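Local coordinates for substrate-binding protein (Synechococcus sp., PDB 6WPN), which probably binds a sugar or oligosaccharide in the periplasm as the substrate-binding component of a transport system, at residues A[90-102]-A[379-391]. Numbering follows the deposited sequence.
Sequences LNPPFAANLASKG and RVLVPATPGVKRL
Two donors from different parts of the chain converge on OD1 of Asn-97. Gly-387 N gives it a short but bent hydrogen bond (2.7 Å, N-H...O angle 132°), and Arg-427 NH2, near the end of helix 409-427, gives it another. The glycine N-H comes from above the amide plane, 45° out of it, and so does not follow a lone pair. CG of Asn-97 is swung to an unusual chi1 of -111°, which carries the amide over to the Thr-385 to Val-388 type II turn, where OD1 also lies 3.3 Å from CB of Pro-386. Gly-387, with its positive phi, sits at the N-cap position of helix 388-403, so the bond fastens helix 92-99 to the start of that helix. With Asn-97 replaced by an alanine, Gly-387 N and Arg-427 would probably lose their shared acceptor and the turn its polar tie to helix 92-99.

Around this grip the packing is largely apolar and built from small or rigid residues. The Pro-386 ring lies against Ser-100, CG to CB 3.8 Å, while the methyl of Ala-96 abuts a backbone carbonyl, CB to Ala-384 O 3.4 Å. One turn earlier, the Pro-93 ring touches two valines with adjacent atoms, its CB on CG1 of Val-388 (3.6 Å) and its CG on CG2 of Val-382 (3.7 Å). Pro-92 sets its CB on CB of Ala-384 (3.7 Å). Asn-91 caps helix 92-99, its OD1 accepting from Phe-94 N.

This is structural packing within the solute-binding fold, joining the helix after strand 87-90 to the chain that leaves strand 378-379 for helix 388-403. Because one of the two donors on OD1 is a cationic guanidinium, it would probably polarise the Asn-97 carbonyl and strengthen its hold on the N-H of the turn.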
ATOM      1  N   LEU A  90      -3.183 -10.970  -3.785  1.00 57.87           N
ATOM      2  CA  LEU A  90      -2.730 -10.818  -2.411  1.00 55.94           C
ATOM      3  C   LEU A  90      -1.687  -9.713  -2.328  1.00 54.93           C
ATOM      4  O   LEU A  90      -1.217  -9.189  -3.341  1.00 60.77           O
ATOM      5  CB  LEU A  90      -2.131 -12.126  -1.873  1.00 52.80           C
ATOM      6  CG  LEU A  90      -3.010 -13.375  -1.845  1.00 51.33           C
ATOM      7  CD1 LEU A  90      -2.263 -14.512  -1.172  1.00 56.70           C
ATOM      8  CD2 LEU A  90      -4.320 -13.100  -1.145  1.00 55.48           C
ATOM      9  N   ASN A  91      -1.327  -9.372  -1.096  1.00 56.71           N
ATOM     10  CA  ASN A  91      -0.224  -8.489  -0.762  1.00 70.16           C
ATOM     11  C   ASN A  91       0.710  -9.231   0.188  1.00 75.68           C
ATOM     12  O   ASN A  91       0.311 -10.231   0.798  1.00 75.89           O
ATOM     13  CB  ASN A  91      -0.710  -7.177  -0.124  1.00 71.33           C
ATOM     14  CG  ASN A  91      -1.285  -7.369   1.257  1.00 75.48           C
ATOM     15  OD1 ASN A  91      -1.818  -8.425   1.580  1.00 82.33           O
ATOM     16  ND2 ASN A  91      -1.175  -6.339   2.088  1.00 82.15           N
ATOM     17  N   PRO A  92       1.965  -8.799   0.308  1.00 60.94           N
ATOM     18  CA  PRO A  92       2.957  -9.566   1.088  1.00 74.22           C
ATOM     19  C   PRO A  92       2.475  -9.917   2.490  1.00 79.47           C
ATOM     20  O   PRO A  92       2.669 -11.064   2.921  1.00 82.08           O
ATOM     21  CB  PRO A  92       4.190  -8.640   1.119  1.00 74.93           C
ATOM     22  CG  PRO A  92       3.782  -7.366   0.405  1.00 76.35           C
ATOM     23  CD  PRO A  92       2.608  -7.714  -0.449  1.00 72.58           C
ATOM     24  N   PRO A  93       1.870  -8.987   3.252  1.00 83.83           N
ATOM     25  CA  PRO A  93       1.410  -9.385   4.600  1.00 84.64           C
ATOM     26  C   PRO A  93       0.392 -10.514   4.595  1.00 91.95           C
ATOM     27  O   PRO A  93       0.588 -11.524   5.283  1.00102.11           O
ATOM     28  CB  PRO A  93       0.813  -8.088   5.158  1.00 79.82           C
ATOM     29  CG  PRO A  93       1.502  -7.019   4.431  1.00 84.04           C
ATOM     30  CD  PRO A  93       1.654  -7.543   3.042  1.00 83.23           C
ATOM     31  N   PHE A  94      -0.696 -10.372   3.835  1.00 89.46           N
ATOM     32  CA  PHE A  94      -1.721 -11.412   3.828  1.00 93.81           C
ATOM     33  C   PHE A  94      -1.217 -12.704   3.201  1.00 91.52           C
ATOM     34  O   PHE A  94      -1.638 -13.792   3.608  1.00 93.12           O
ATOM     35  CB  PHE A  94      -2.978 -10.920   3.116  1.00103.85           C
ATOM     36  CG  PHE A  94      -4.139 -11.860   3.237  1.00126.61           C
ATOM     37  CD1 PHE A  94      -4.846 -12.256   2.118  1.00134.33           C
ATOM     38  CD2 PHE A  94      -4.519 -12.355   4.474  1.00135.49           C
ATOM     39  CE1 PHE A  94      -5.915 -13.127   2.226  1.00139.81           C
ATOM     40  CE2 PHE A  94      -5.583 -13.230   4.589  1.00142.71           C
ATOM     41  CZ  PHE A  94      -6.283 -13.615   3.463  1.00144.15           C
ATOM     42  N   ALA A  95      -0.321 -12.609   2.217  1.00 87.96           N
ATOM     43  CA  ALA A  95       0.217 -13.814   1.594  1.00 87.18           C
ATOM     44  C   ALA A  95       1.020 -14.641   2.589  1.00 86.76           C
ATOM     45  O   ALA A  95       1.038 -15.873   2.499  1.00 86.60           O
ATOM     46  CB  ALA A  95       1.078 -13.443   0.387  1.00 85.37           C
ATOM     47  N   ALA A  96       1.697 -13.984   3.534  1.00 84.52           N
ATOM     48  CA  ALA A  96       2.474 -14.708   4.534  1.00 87.68           C
ATOM     49  C   ALA A  96       1.571 -15.451   5.513  1.00 87.67           C
ATOM     50  O   ALA A  96       1.873 -16.587   5.899  1.00 96.38           O
ATOM     51  CB  ALA A  96       3.398 -13.746   5.281  1.00 90.01           C
ATOM     52  N   ASN A  97       0.465 -14.826   5.933  1.00 81.88           N
ATOM     53  CA  ASN A  97      -0.491 -15.518   6.793  1.00 87.33           C
ATOM     54  C   ASN A  97      -1.022 -16.783   6.127  1.00 84.65           C
ATOM     55  O   ASN A  97      -1.144 -17.829   6.775  1.00 81.06           O
ATOM     56  CB  ASN A  97      -1.647 -14.579   7.160  1.00 94.77           C
ATOM     57  CG  ASN A  97      -1.645 -14.179   8.633  1.00 97.73           C
ATOM     58  OD1 ASN A  97      -0.767 -14.574   9.399  1.00101.18           O
ATOM     59  ND2 ASN A  97      -2.638 -13.391   9.031  1.00 93.86           N
ATOM     60  N   LEU A  98      -1.320 -16.714   4.828  1.00 79.42           N
ATOM     61  CA  LEU A  98      -1.858 -17.878   4.131  1.00 71.31           C
ATOM     62  C   LEU A  98      -0.782 -18.924   3.868  1.00 74.94           C
ATOM     63  O   LEU A  98      -1.048 -20.127   3.954  1.00 83.90           O
ATOM     64  CB  LEU A  98      -2.512 -17.454   2.818  1.00 65.53           C
ATOM     65  CG  LEU A  98      -3.753 -16.567   2.906  1.00 72.91           C
ATOM     66  CD1 LEU A  98      -4.245 -16.205   1.515  1.00 73.01           C
ATOM     67  CD2 LEU A  98      -4.846 -17.261   3.687  1.00 66.94           C
ATOM     68  N   ALA A  99       0.442 -18.490   3.553  1.00 75.71           N
ATOM     69  CA  ALA A  99       1.471 -19.451   3.174  1.00 72.48           C
ATOM     70  C   ALA A  99       2.053 -20.182   4.370  1.00 72.85           C
ATOM     71  O   ALA A  99       2.525 -21.314   4.223  1.00 71.94           O
ATOM     72  CB  ALA A  99       2.592 -18.751   2.413  1.00 72.83           C
ATOM     73  N   SER A 100       2.042 -19.561   5.552  1.00 73.44           N
ATOM     74  CA  SER A 100       2.493 -20.257   6.750  1.00 81.31           C
ATOM     75  C   SER A 100       1.591 -21.439   7.080  1.00 75.90           C
ATOM     76  O   SER A 100       1.992 -22.322   7.845  1.00 79.38           O
ATOM     77  CB  SER A 100       2.564 -19.294   7.935  1.00 89.93           C
ATOM     78  OG  SER A 100       1.283 -18.779   8.259  1.00 97.50           O
ATOM     79  N   LYS A 101       0.381 -21.465   6.521  1.00 74.64           N
ATOM     80  CA  LYS A 101      -0.597 -22.514   6.760  1.00 82.52           C
ATOM     81  C   LYS A 101      -0.708 -23.499   5.602  1.00 80.12           C
ATOM     82  O   LYS A 101      -1.658 -24.286   5.563  1.00 82.08           O
ATOM     83  CB  LYS A 101      -1.965 -21.880   7.034  1.00 85.22           C
ATOM     84  CG  LYS A 101      -2.213 -21.475   8.486  1.00101.28           C
ATOM     85  CD  LYS A 101      -1.075 -20.646   9.062  1.00107.21           C
ATOM     86  CE  LYS A 101      -1.433 -19.994  10.384  1.00112.15           C
ATOM     87  NZ  LYS A 101      -0.217 -19.434  11.040  1.00110.29           N
ATOM     88  N   GLY A 102       0.233 -23.475   4.663  1.00 76.62           N
ATOM     89  CA  GLY A 102       0.217 -24.408   3.549  1.00 76.60           C
ATOM     90  C   GLY A 102      -0.921 -24.228   2.568  1.00 78.92           C
ATOM     91  O   GLY A 102      -1.307 -25.189   1.896  1.00 86.31           O
ATOM     92  N   ARG A 379      11.337   0.437  -0.731  1.00 50.74           N
ATOM     93  CA  ARG A 379      11.316  -0.952  -0.302  1.00 47.90           C
ATOM     94  C   ARG A 379       9.947  -1.257   0.291  1.00 53.71           C
ATOM     95  O   ARG A 379       9.136  -0.360   0.535  1.00 52.46           O
ATOM     96  CB  ARG A 379      12.409  -1.239   0.737  1.00 48.11           C
ATOM     97  CG  ARG A 379      13.757  -1.725   0.192  1.00 64.82           C
ATOM     98  CD  ARG A 379      14.462  -0.652  -0.632  1.00 74.32           C
ATOM     99  NE  ARG A 379      15.854  -0.986  -0.940  1.00 83.47           N
ATOM    100  CZ  ARG A 379      16.900  -0.404  -0.354  1.00 87.64           C
ATOM    101  NH1 ARG A 379      16.708   0.539   0.563  1.00 81.97           N
ATOM    102  NH2 ARG A 379      18.139  -0.758  -0.682  1.00 91.06           N
ATOM    103  N   VAL A 380       9.692  -2.535   0.530  1.00 56.54           N
ATOM    104  CA  VAL A 380       8.475  -2.960   1.208  1.00 58.46           C
ATOM    105  C   VAL A 380       8.793  -2.880   2.695  1.00 57.75           C
ATOM    106  O   VAL A 380       9.757  -3.495   3.164  1.00 63.38           O
ATOM    107  CB  VAL A 380       8.062  -4.380   0.801  1.00 57.77           C
ATOM    108  CG1 VAL A 380       7.003  -4.918   1.747  1.00 51.82           C
ATOM    109  CG2 VAL A 380       7.557  -4.396  -0.630  1.00 58.64           C
ATOM    110  N   LEU A 381       7.982  -2.131   3.440  1.00 48.20           N
ATOM    111  CA  LEU A 381       8.333  -1.810   4.819  1.00 58.27           C
ATOM    112  C   LEU A 381       7.625  -2.671   5.857  1.00 62.66           C
ATOM    113  O   LEU A 381       8.256  -3.075   6.839  1.00 56.67           O
ATOM    114  CB  LEU A 381       8.033  -0.334   5.102  1.00 52.65           C
ATOM    115  CG  LEU A 381       8.792   0.699   4.264  1.00 50.98           C
ATOM    116  CD1 LEU A 381       8.369   2.107   4.644  1.00 51.83           C
ATOM    117  CD2 LEU A 381      10.292   0.527   4.432  1.00 48.31           C
ATOM    118  N   VAL A 382       6.341  -2.965   5.680  1.00 66.80           N
ATOM    119  CA  VAL A 382       5.689  -3.918   6.574  1.00 82.74           C
ATOM    120  C   VAL A 382       6.307  -5.288   6.306  1.00 89.50           C
ATOM    121  O   VAL A 382       6.229  -5.796   5.177  1.00 88.31           O
ATOM    122  CB  VAL A 382       4.160  -3.908   6.397  1.00 82.76           C
ATOM    123  CG1 VAL A 382       3.599  -2.563   6.826  1.00 78.65           C
ATOM    124  CG2 VAL A 382       3.758  -4.196   4.955  1.00 87.63           C
ATOM    125  N   PRO A 383       6.972  -5.900   7.285  1.00 98.37           N
ATOM    126  CA  PRO A 383       7.614  -7.196   7.028  1.00103.81           C
ATOM    127  C   PRO A 383       6.573  -8.253   6.686  1.00101.31           C
ATOM    128  O   PRO A 383       5.586  -8.430   7.401  1.00103.22           O
ATOM    129  CB  PRO A 383       8.339  -7.503   8.344  1.00105.10           C
ATOM    130  CG  PRO A 383       7.615  -6.702   9.375  1.00104.61           C
ATOM    131  CD  PRO A 383       7.154  -5.453   8.677  1.00101.60           C
ATOM    132  N   ALA A 384       6.791  -8.939   5.564  1.00 96.82           N
ATOM    133  CA  ALA A 384       5.859  -9.962   5.103  1.00 92.48           C
ATOM    134  C   ALA A 384       5.878 -11.160   6.040  1.00 89.85           C
ATOM    135  O   ALA A 384       6.427 -12.214   5.701  1.00 89.66           O
ATOM    136  CB  ALA A 384       6.203 -10.395   3.678  1.00 95.44           C
ATOM    137  N   THR A 385       5.303 -10.998   7.226  1.00 82.01           N
ATOM    138  CA  THR A 385       5.280 -12.026   8.251  1.00 82.25           C
ATOM    139  C   THR A 385       3.845 -12.367   8.646  1.00 82.77           C
ATOM    140  O   THR A 385       2.917 -11.600   8.369  1.00 75.57           O
ATOM    141  CB  THR A 385       6.065 -11.551   9.482  1.00 91.03           C
ATOM    142  OG1 THR A 385       5.350 -10.472  10.093  1.00 90.54           O
ATOM    143  CG2 THR A 385       7.448 -11.064   9.075  1.00 93.16           C
ATOM    144  N   PRO A 386       3.622 -13.531   9.261  1.00 87.38           N
ATOM    145  CA  PRO A 386       2.267 -13.887   9.703  1.00 79.63           C
ATOM    146  C   PRO A 386       1.797 -13.053  10.889  1.00 76.76           C
ATOM    147  O   PRO A 386       2.565 -12.750  11.804  1.00 74.78           O
ATOM    148  CB  PRO A 386       2.395 -15.371  10.076  1.00 79.23           C
ATOM    149  CG  PRO A 386       3.543 -15.854   9.276  1.00 82.05           C
ATOM    150  CD  PRO A 386       4.508 -14.708   9.242  1.00 83.63           C
ATOM    151  N   GLY A 387       0.519 -12.686  10.871  1.00 71.04           N
ATOM    152  CA  GLY A 387      -0.060 -11.976  11.996  1.00 64.93           C
ATOM    153  C   GLY A 387       0.302 -10.514  12.142  1.00 65.79           C
ATOM    154  O   GLY A 387       0.231  -9.985  13.258  1.00 52.43           O
ATOM    155  N   VAL A 388       0.696  -9.840  11.057  1.00 67.02           N
ATOM    156  CA  VAL A 388       1.093  -8.439  11.161  1.00 68.92           C
ATOM    157  C   VAL A 388      -0.121  -7.534  11.334  1.00 69.05           C
ATOM    158  O   VAL A 388      -0.010  -6.439  11.898  1.00 69.84           O
ATOM    159  CB  VAL A 388       1.930  -8.022   9.935  1.00 67.43           C
ATOM    160  CG1 VAL A 388       1.046  -7.848   8.718  1.00 56.75           C
ATOM    161  CG2 VAL A 388       2.702  -6.743  10.225  1.00 77.38           C
ATOM    162  N   LYS A 389      -1.292  -7.964  10.864  1.00 63.98           N
ATOM    163  CA  LYS A 389      -2.493  -7.164  11.066  1.00 68.35           C
ATOM    164  C   LYS A 389      -3.008  -7.261  12.494  1.00 70.54           C
ATOM    165  O   LYS A 389      -3.588  -6.295  13.003  1.00 76.95           O
ATOM    166  CB  LYS A 389      -3.573  -7.572  10.063  1.00 72.93           C
ATOM    167  CG  LYS A 389      -3.311  -7.036   8.657  1.00 78.99           C
ATOM    168  CD  LYS A 389      -3.331  -5.507   8.639  1.00 82.72           C
ATOM    169  CE  LYS A 389      -2.940  -4.941   7.282  1.00 74.06           C
ATOM    170  NZ  LYS A 389      -1.512  -5.209   6.950  1.00 75.34           N
ATOM    171  N   ARG A 390      -2.803  -8.402  13.155  1.00 67.17           N
ATOM    172  CA  ARG A 390      -3.064  -8.473  14.589  1.00 71.98           C
ATOM    173  C   ARG A 390      -2.166  -7.495  15.337  1.00 60.10           C
ATOM    174  O   ARG A 390      -2.616  -6.786  16.244  1.00 60.54           O
ATOM    175  CB  ARG A 390      -2.806  -9.894  15.091  1.00 76.45           C
ATOM    176  CG  ARG A 390      -3.028 -10.102  16.583  1.00 81.65           C
ATOM    177  CD  ARG A 390      -4.501 -10.105  16.939  1.00 94.36           C
ATOM    178  NE  ARG A 390      -5.166 -11.225  16.271  1.00108.79           N
ATOM    179  CZ  ARG A 390      -6.458 -11.514  16.377  1.00115.33           C
ATOM    180  NH1 ARG A 390      -7.248 -10.765  17.136  1.00120.67           N
ATOM    181  NH2 ARG A 390      -6.957 -12.560  15.729  1.00111.23           N
ATOM    182  N   LEU A 391      -0.888  -7.446  14.954  1.00 50.62           N
ATOM    183  CA  LEU A 391       0.057  -6.515  15.562  1.00 45.55           C
ATOM    184  C   LEU A 391      -0.334  -5.069  15.285  1.00 44.01           C
ATOM    185  O   LEU A 391      -0.299  -4.226  16.189  1.00 47.57           O
ATOM    186  CB  LEU A 391       1.462  -6.803  15.036  1.00 54.18           C
ATOM    187  CG  LEU A 391       2.585  -5.870  15.483  1.00 58.44           C
ATOM    188  CD1 LEU A 391       2.862  -6.070  16.963  1.00 49.33           C
ATOM    189  CD2 LEU A 391       3.842  -6.096  14.653  1.00 51.03           C
TER